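Long-range contacts in 3-deoxy-manno-octulosonate cytidylyltransferase (Escherichia coli, PDB 1H7E), which catalyses the transfer of CMP from CTP to the eight-carbon sugar KDO, giving CMP-KDO and diphosphate for lipopolysaccharide biosynthesis: residues A123-A128 with F215-T220; I91-Q96 with V173-Y178. All blocks are in the same frame, centred on the assembly; numbering follows the deposited sequence.

Contact 1. Residues A123-A128 with F215-T220; sequences ATLCHA and FEVAAT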
ATOM      1  N   ALA A 123     -14.976   2.063   5.409  1.00 14.13           N
ATOM      2  CA  ALA A 123     -15.085   0.814   4.656  1.00 13.10           C
ATOM      3  C   ALA A 123     -15.426   1.163   3.203  1.00 13.11           C
ATOM      4  O   ALA A 123     -16.014   2.209   2.924  1.00 13.81           O
ATOM      5  CB  ALA A 123     -16.138  -0.101   5.258  1.00 12.55           C
ATOM      6  N   THR A 124     -14.999   0.312   2.270  1.00 10.12           N
ATOM      7  CA  THR A 124     -15.265   0.533   0.864  1.00  7.33           C
ATOM      8  C   THR A 124     -15.347  -0.836   0.188  1.00  9.28           C
ATOM      9  O   THR A 124     -15.228  -1.868   0.860  1.00  8.09           O
ATOM     10  CB  THR A 124     -14.205   1.456   0.206  1.00  7.12           C
ATOM     11  OG1 THR A 124     -14.639   1.810  -1.109  1.00  9.05           O
ATOM     12  CG2 THR A 124     -12.810   0.754   0.134  1.00  9.98           C
ATOM     13  N   LEU A 125     -15.592  -0.836  -1.118  1.00  8.81           N
ATOM     14  CA  LEU A 125     -15.757  -2.079  -1.869  1.00 11.86           C
ATOM     15  C   LEU A 125     -14.735  -2.309  -2.979  1.00 10.45           C
ATOM     16  O   LEU A 125     -14.094  -1.378  -3.454  1.00 10.48           O
ATOM     17  CB  LEU A 125     -17.163  -2.111  -2.496  1.00 12.55           C
ATOM     18  CG  LEU A 125     -18.370  -2.045  -1.546  1.00 14.36           C
ATOM     19  CD1 LEU A 125     -19.638  -1.944  -2.375  1.00 14.82           C
ATOM     20  CD2 LEU A 125     -18.396  -3.256  -0.614  1.00 13.30           C
ATOM     21  N   CYS A 126     -14.627  -3.571  -3.400  1.00 11.30           N
ATOM     22  CA  CYS A 126     -13.732  -3.951  -4.486  1.00 10.23           C
ATOM     23  C   CYS A 126     -14.248  -5.255  -5.122  1.00 11.64           C
ATOM     24  O   CYS A 126     -15.089  -5.956  -4.541  1.00 10.98           O
ATOM     25  CB  CYS A 126     -12.300  -4.143  -3.958  1.00  6.09           C
ATOM     26  SG  CYS A 126     -12.077  -5.547  -2.894  1.00 13.58           S
ATOM     27  N   HIS A 127     -13.826  -5.523  -6.354  1.00 12.15           N
ATOM     28  CA  HIS A 127     -14.185  -6.786  -7.022  1.00 12.42           C
ATOM     29  C   HIS A 127     -13.005  -7.223  -7.901  1.00 12.55           C
ATOM     30  O   HIS A 127     -12.169  -6.395  -8.279  1.00 10.78           O
ATOM     31  CB  HIS A 127     -15.508  -6.713  -7.814  1.00 10.36           C
ATOM     32  CG  HIS A 127     -15.468  -5.846  -9.039  1.00 14.10           C
ATOM     33  ND1 HIS A 127     -14.876  -6.242 -10.218  1.00 16.35           N
ATOM     34  CD2 HIS A 127     -15.999  -4.624  -9.284  1.00 14.31           C
ATOM     35  CE1 HIS A 127     -15.040  -5.302 -11.134  1.00 17.64           C
ATOM     36  NE2 HIS A 127     -15.720  -4.309 -10.592  1.00 17.39           N
ATOM     37  N   ALA A 128     -12.892  -8.527  -8.138  1.00 11.85           N
ATOM     38  CA  ALA A 128     -11.799  -9.070  -8.952  1.00  9.50           C
ATOM     39  C   ALA A 128     -11.857  -8.645 -10.411  1.00 12.45           C
ATOM     40  O   ALA A 128     -12.941  -8.489 -10.982  1.00 14.11           O
ATOM     41  CB  ALA A 128     -11.784 -10.593  -8.858  1.00 12.67           C
ATOM     42  N   PHE A 215     -14.075  -4.527   1.399  1.00 16.08           N
ATOM     43  CA  PHE A 215     -14.858  -5.759   1.185  1.00 18.33           C
ATOM     44  C   PHE A 215     -15.054  -6.165  -0.272  1.00 18.17           C
ATOM     45  O   PHE A 215     -15.489  -5.374  -1.108  1.00 17.34           O
ATOM     46  CB  PHE A 215     -16.242  -5.651   1.830  1.00 18.61           C
ATOM     47  CG  PHE A 215     -16.197  -5.362   3.293  1.00 19.44           C
ATOM     48  CD1 PHE A 215     -16.126  -6.397   4.215  1.00 21.82           C
ATOM     49  CD2 PHE A 215     -16.193  -4.051   3.747  1.00 15.18           C
ATOM     50  CE1 PHE A 215     -16.049  -6.132   5.571  1.00 23.25           C
ATOM     51  CE2 PHE A 215     -16.117  -3.775   5.106  1.00 19.31           C
ATOM     52  CZ  PHE A 215     -16.043  -4.818   6.021  1.00 18.88           C
ATOM     53  N   GLU A 216     -14.813  -7.442  -0.550  1.00 21.28           N
ATOM     54  CA  GLU A 216     -14.948  -7.954  -1.905  1.00 21.38           C
ATOM     55  C   GLU A 216     -16.374  -8.384  -2.279  1.00 21.16           C
ATOM     56  O   GLU A 216     -17.024  -9.099  -1.522  1.00 23.53           O
ATOM     57  CB  GLU A 216     -13.970  -9.122  -2.110  1.00 20.28           C
ATOM     58  CG  GLU A 216     -13.887  -9.548  -3.555  1.00 20.61           C
ATOM     59  CD  GLU A 216     -12.931 -10.692  -3.803  1.00 22.94           C
ATOM     60  OE1 GLU A 216     -12.011 -10.934  -3.003  1.00 20.68           O
ATOM     61  OE2 GLU A 216     -13.109 -11.348  -4.835  1.00 26.40           O
ATOM     62  N   VAL A 217     -16.852  -7.931  -3.441  1.00 20.31           N
ATOM     63  CA  VAL A 217     -18.177  -8.298  -3.958  1.00 21.95           C
ATOM     64  C   VAL A 217     -18.014  -8.774  -5.406  1.00 25.20           C
ATOM     65  O   VAL A 217     -16.901  -8.761  -5.933  1.00 20.59           O
ATOM     66  CB  VAL A 217     -19.179  -7.113  -3.906  1.00 21.72           C
ATOM     67  CG1 VAL A 217     -19.399  -6.688  -2.463  1.00 21.72           C
ATOM     68  CG2 VAL A 217     -18.709  -5.949  -4.776  1.00 17.19           C
ATOM     69  N   ALA A 218     -19.107  -9.203  -6.045  1.00 28.43           N
ATOM     70  CA  ALA A 218     -19.060  -9.666  -7.441  1.00 27.91           C
ATOM     71  C   ALA A 218     -18.868  -8.476  -8.399  1.00 30.95           C
ATOM     72  O   ALA A 218     -19.095  -7.328  -8.007  1.00 29.42           O
ATOM     73  CB  ALA A 218     -20.333 -10.415  -7.775  1.00 26.89           C
ATOM     74  N   ALA A 219     -18.415  -8.737  -9.630  1.00 30.48           N
ATOM     75  CA  ALA A 219     -18.215  -7.665 -10.608  1.00 36.91           C
ATOM     76  C   ALA A 219     -19.507  -6.849 -10.709  1.00 41.76           C
ATOM     77  O   ALA A 219     -20.590  -7.410 -10.871  1.00 41.64           O
ATOM     78  CB  ALA A 219     -17.836  -8.243 -11.977  1.00 34.82           C
ATOM     79  N   THR A 220     -19.393  -5.534 -10.557  1.00 46.69           N
ATOM     80  CA  THR A 220     -20.554  -4.656 -10.600  1.00 53.81           C
ATOM     81  C   THR A 220     -20.994  -4.340 -12.027  1.00 60.78           C
ATOM     82  O   THR A 220     -20.371  -4.794 -12.992  1.00 61.55           O
ATOM     83  CB  THR A 220     -20.286  -3.339  -9.822  1.00 52.49           C
ATOM     84  OG1 THR A 220     -19.152  -2.672 -10.387  1.00 50.74           O
ATOM     85  CG2 THR A 220     -20.024  -3.625  -8.330  1.00 50.00           C
TER
HETATM   86  O   HOH W   1     -16.524  -2.263 -12.264  1.00 40.01           O
HETATM   87  O   HOH W   2     -14.678 -10.262  -6.892  1.00 15.60           O

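Contact 2. Residues I91-Q96 with V173-Y178; sequences IYINLQ and VGIYAY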
ATOM      1  N   ILE A  91     -23.264   6.602  11.010  1.00 17.32           N
ATOM      2  CA  ILE A  91     -22.593   6.088   9.805  1.00 15.88           C
ATOM      3  C   ILE A  91     -23.145   6.721   8.542  1.00 15.57           C
ATOM      4  O   ILE A  91     -24.353   6.701   8.317  1.00 16.91           O
ATOM      5  CB  ILE A  91     -22.787   4.552   9.684  1.00 16.31           C
ATOM      6  CG1 ILE A  91     -22.123   3.841  10.873  1.00 16.57           C
ATOM      7  CG2 ILE A  91     -22.239   4.046   8.339  1.00 15.92           C
ATOM      8  CD1 ILE A  91     -22.547   2.407  11.041  1.00 17.65           C
ATOM      9  N   TYR A  92     -22.265   7.283   7.716  1.00 11.95           N
ATOM     10  CA  TYR A  92     -22.670   7.916   6.465  1.00 10.10           C
ATOM     11  C   TYR A  92     -22.128   7.102   5.308  1.00 13.69           C
ATOM     12  O   TYR A  92     -20.932   6.809   5.258  1.00 14.71           O
ATOM     13  CB  TYR A  92     -22.095   9.325   6.351  1.00 11.03           C
ATOM     14  CG  TYR A  92     -22.573  10.278   7.424  1.00 12.64           C
ATOM     15  CD1 TYR A  92     -21.984  10.282   8.681  1.00 14.05           C
ATOM     16  CD2 TYR A  92     -23.634  11.161   7.178  1.00 15.49           C
ATOM     17  CE1 TYR A  92     -22.442  11.142   9.681  1.00 18.36           C
ATOM     18  CE2 TYR A  92     -24.102  12.026   8.168  1.00 14.91           C
ATOM     19  CZ  TYR A  92     -23.503  12.009   9.412  1.00 18.68           C
ATOM     20  OH  TYR A  92     -23.944  12.854  10.408  1.00 19.10           O
ATOM     21  N   ILE A  93     -22.999   6.750   4.377  1.00 11.70           N
ATOM     22  CA  ILE A  93     -22.610   5.979   3.200  1.00 12.82           C
ATOM     23  C   ILE A  93     -22.684   6.935   2.029  1.00 16.23           C
ATOM     24  O   ILE A  93     -23.698   7.611   1.817  1.00 17.00           O
ATOM     25  CB  ILE A  93     -23.555   4.787   2.973  1.00 12.74           C
ATOM     26  CG1 ILE A  93     -23.399   3.792   4.113  1.00 16.38           C
ATOM     27  CG2 ILE A  93     -23.271   4.111   1.617  1.00 15.85           C
ATOM     28  CD1 ILE A  93     -24.514   2.793   4.180  1.00 19.36           C
ATOM     29  N   ASN A  94     -21.596   7.025   1.281  1.00 12.08           N
ATOM     30  CA  ASN A  94     -21.538   7.918   0.140  1.00 14.52           C
ATOM     31  C   ASN A  94     -21.625   7.073  -1.124  1.00 18.12           C
ATOM     32  O   ASN A  94     -20.732   6.275  -1.388  1.00 20.40           O
ATOM     33  CB  ASN A  94     -20.216   8.677   0.178  1.00 20.35           C
ATOM     34  CG  ASN A  94     -20.265   9.986  -0.574  1.00 31.76           C
ATOM     35  OD1 ASN A  94     -21.184  10.792  -0.382  1.00 35.14           O
ATOM     36  ND2 ASN A  94     -19.248  10.235  -1.403  1.00 34.56           N
ATOM     37  N   LEU A  95     -22.742   7.186  -1.837  1.00 18.85           N
ATOM     38  CA  LEU A  95     -22.984   6.470  -3.091  1.00 25.40           C
ATOM     39  C   LEU A  95     -22.790   7.418  -4.250  1.00 29.12           C
ATOM     40  O   LEU A  95     -23.163   8.576  -4.160  1.00 36.71           O
ATOM     41  CB  LEU A  95     -24.436   6.023  -3.189  1.00 26.18           C
ATOM     42  CG  LEU A  95     -24.953   4.797  -2.472  1.00 29.78           C
ATOM     43  CD1 LEU A  95     -26.315   4.461  -3.076  1.00 33.02           C
ATOM     44  CD2 LEU A  95     -24.005   3.639  -2.676  1.00 34.11           C
ATOM     45  N   GLN A  96     -22.314   6.915  -5.380  1.00 32.63           N
ATOM     46  CA  GLN A  96     -22.139   7.773  -6.550  1.00 35.25           C
ATOM     47  C   GLN A  96     -23.467   7.987  -7.297  1.00 33.69           C
ATOM     48  O   GLN A  96     -24.215   7.040  -7.535  1.00 34.68           O
ATOM     49  CB  GLN A  96     -21.056   7.202  -7.467  1.00 41.88           C
ATOM     50  CG  GLN A  96     -19.668   7.208  -6.814  1.00 51.08           C
ATOM     51  CD  GLN A  96     -19.390   8.514  -6.060  1.00 57.62           C
ATOM     52  OE1 GLN A  96     -19.310   9.589  -6.664  1.00 60.97           O
ATOM     53  NE2 GLN A  96     -19.282   8.427  -4.730  1.00 59.60           N
ATOM     54  N   VAL A 173     -14.164  -0.080  -5.958  1.00 11.10           N
ATOM     55  CA  VAL A 173     -15.521   0.402  -6.292  1.00 13.15           C
ATOM     56  C   VAL A 173     -15.751   1.587  -5.346  1.00 14.45           C
ATOM     57  O   VAL A 173     -15.808   1.400  -4.129  1.00 14.12           O
ATOM     58  CB  VAL A 173     -16.600  -0.706  -6.036  1.00 16.72           C
ATOM     59  CG1 VAL A 173     -18.011  -0.140  -6.281  1.00 17.25           C
ATOM     60  CG2 VAL A 173     -16.352  -1.907  -6.961  1.00 15.59           C
ATOM     61  N   GLY A 174     -15.890   2.779  -5.927  1.00 15.43           N
ATOM     62  CA  GLY A 174     -16.026   4.034  -5.195  1.00 18.83           C
ATOM     63  C   GLY A 174     -17.193   4.361  -4.284  1.00 19.12           C
ATOM     64  O   GLY A 174     -17.684   5.490  -4.307  1.00 19.45           O
ATOM     65  N   ILE A 175     -17.609   3.390  -3.481  1.00 16.17           N
ATOM     66  CA  ILE A 175     -18.692   3.546  -2.501  1.00 16.48           C
ATOM     67  C   ILE A 175     -18.015   3.449  -1.147  1.00 16.05           C
ATOM     68  O   ILE A 175     -17.266   2.496  -0.894  1.00 14.11           O
ATOM     69  CB  ILE A 175     -19.707   2.418  -2.609  1.00 17.32           C
ATOM     70  CG1 ILE A 175     -20.423   2.521  -3.956  1.00 21.05           C
ATOM     71  CG2 ILE A 175     -20.718   2.512  -1.476  1.00 17.52           C
ATOM     72  CD1 ILE A 175     -21.336   1.377  -4.222  1.00 23.83           C
ATOM     73  N   TYR A 176     -18.297   4.415  -0.273  1.00 10.91           N
ATOM     74  CA  TYR A 176     -17.675   4.463   1.050  1.00 10.88           C
ATOM     75  C   TYR A 176     -18.666   4.578   2.197  1.00 14.00           C
ATOM     76  O   TYR A 176     -19.750   5.130   2.015  1.00 15.11           O
ATOM     77  CB  TYR A 176     -16.789   5.703   1.158  1.00 11.41           C
ATOM     78  CG  TYR A 176     -15.641   5.792   0.187  1.00 11.95           C
ATOM     79  CD1 TYR A 176     -15.820   6.342  -1.083  1.00 15.53           C
ATOM     80  CD2 TYR A 176     -14.361   5.382   0.561  1.00 13.11           C
ATOM     81  CE1 TYR A 176     -14.742   6.488  -1.963  1.00 16.61           C
ATOM     82  CE2 TYR A 176     -13.274   5.524  -0.306  1.00 13.43           C
ATOM     83  CZ  TYR A 176     -13.472   6.076  -1.556  1.00 14.66           C
ATOM     84  OH  TYR A 176     -12.402   6.253  -2.393  1.00 18.57           O
ATOM     85  N   ALA A 177     -18.287   4.042   3.358  1.00 12.12           N
ATOM     86  CA  ALA A 177     -19.065   4.162   4.602  1.00 11.15           C
ATOM     87  C   ALA A 177     -18.076   4.829   5.573  1.00 13.54           C
ATOM     88  O   ALA A 177     -16.940   4.365   5.738  1.00 14.68           O
ATOM     89  CB  ALA A 177     -19.496   2.800   5.138  1.00 11.48           C
ATOM     90  N   TYR A 178     -18.482   5.942   6.172  1.00 11.20           N
ATOM     91  CA  TYR A 178     -17.632   6.667   7.111  1.00 11.41           C
ATOM     92  C   TYR A 178     -18.300   6.784   8.451  1.00 14.46           C
ATOM     93  O   TYR A 178     -19.488   7.049   8.513  1.00 15.50           O
ATOM     94  CB  TYR A 178     -17.413   8.118   6.670  1.00 14.17           C
ATOM     95  CG  TYR A 178     -16.759   8.310   5.334  1.00 14.90           C
ATOM     96  CD1 TYR A 178     -15.368   8.411   5.226  1.00 15.03           C
ATOM     97  CD2 TYR A 178     -17.521   8.454   4.184  1.00 11.96           C
ATOM     98  CE1 TYR A 178     -14.761   8.662   4.009  1.00 15.68           C
ATOM     99  CE2 TYR A 178     -16.910   8.703   2.948  1.00 15.87           C
ATOM    100  CZ  TYR A 178     -15.534   8.807   2.880  1.00 16.24           C
ATOM    101  OH  TYR A 178     -14.925   9.079   1.684  1.00 23.04           O
TER

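Contact 1. Residues A123-A128 with F215-T220
His127 lays its imidazole over the backbone of Ala219 and Thr220, where the chain has left its strand. Ala219 CA is the bump under one face: it lies 3.7 Å from the centroid of the His127 ring and 16° off the ring normal, a CH-pi contact, while Thr220 N sits under the same face nearer the CD2 side. The ring reaches this shelf because CG of His127 stands between the backbone N and the carbonyl carbon (chi1 69°). ND1 donates to Ala128 O at 3.1 Å, nearly in the ring plane, which restrains the ring's rotation, and NE2 meets a water that also touches Thr220 OG1. With an alanine here, the backbone of Ala219 would probably lose the surface that covers it and Ala128 O its ND1 donor.

Upstream the two segments run as parallel strands, with Leu125 paired with Phe215 and Cys126 with Glu216; this pairing puts strand 212-216 at one edge of this chain's mixed central sheet, in the GT-A-type nucleotidyltransferase fold. Phe215 N bonds to Thr124 O, Cys126 N to Phe215 O, and Val217 N to Cys126 O, the last at 2.9 Å and 164°.

On the Leu125 face, CD2 of Leu125 settles over Phe215 O in the notch between Phe215 CB and Val217 CG1, 4.0 Å from each, and the Leu125 and Val217 side chains cross at about a right angle. The methyl of Ala123 meets the Phe215 ring at its edge, 3.7 Å from CE2. On the other face Glu216 extends past Cys126 SG to a salt bridge with Arg168, and a second water joins Glu216 OE2, Val217 O and Ala128 N.

Contact 2. Residues I91-Q96 with V173-Y178
Ile93 and Ala177 face each other at the closest point of the pairing, a non-hydrogen-bonded pair with CA atoms 4.2 Å apart, whose side chains meet through Ile93 CG1 and Ala177 CB. On the same face the packing tightens at Leu95: its CD2 lies against CG2 of Ile175 at 3.7 Å and is nearly as close to CD1, the two side chains lying side by side and pointing the same way. CG2 of Ile175 is anti to the backbone N, and CG1 is beside that N (chi1 -66°), which sets both branches against the one leucine methyl. Leu110 and Leu111 of helix 104-116 cover this apolar layer. On the tyrosine face, packed by Leu80 of helix 76-86, Asn94 CB approaches the edge of the Tyr178 ring, and Tyr178 OH stands 3.7 Å above the plane of the Tyr176 ring, displaced toward its rim.

Strand 91-94 and segment 173-178 of strand 169-179 run antiparallel, their axes at 168°, where the parallel Rossmann-like half of the mixed sheet meets strand 169-179. Two hydrogen-bonded pairs hold them: Tyr92 with Tyr178, where Tyr92 N reaches Tyr178 O at 2.9 Å and 173°, and Asn94 with Tyr176. The latter is uneven, with Asn94 N to Tyr176 O at 2.7 Å but Tyr176 N to Asn94 O at 3.3 Å.

That lengthening leads into the looser end, where both Gln96 and Gly174 are partly exposed. Gln96, bent at chi2, brings NE2 to Gly174 O at 3.4 Å, a weak bond.

Overall arrangement
Both contacts belong to one mixed sheet and meet where strand 122-129 runs beside strand 169-179: Thr124 OG1 lies 2.7 Å from Ile175 O and Leu125 O 2.8 Å from Val173 N, both probable hydrogen bonds. Contact 2 is the interior join, its centre about 5 Å from the chain's centre, with eight of its eleven touching residues buried. Contact 1, its centre about 11 Å from the chain's centre, is partly buried and reaches 212-216, one of the two edge strands of the sheet within this chain. Their chemistry follows: antiparallel pairing with mostly apolar packing inside; parallel pairing outside that adds waters, an imidazole and a carboxylate to its apolar face. Helix 104-116 packs on both.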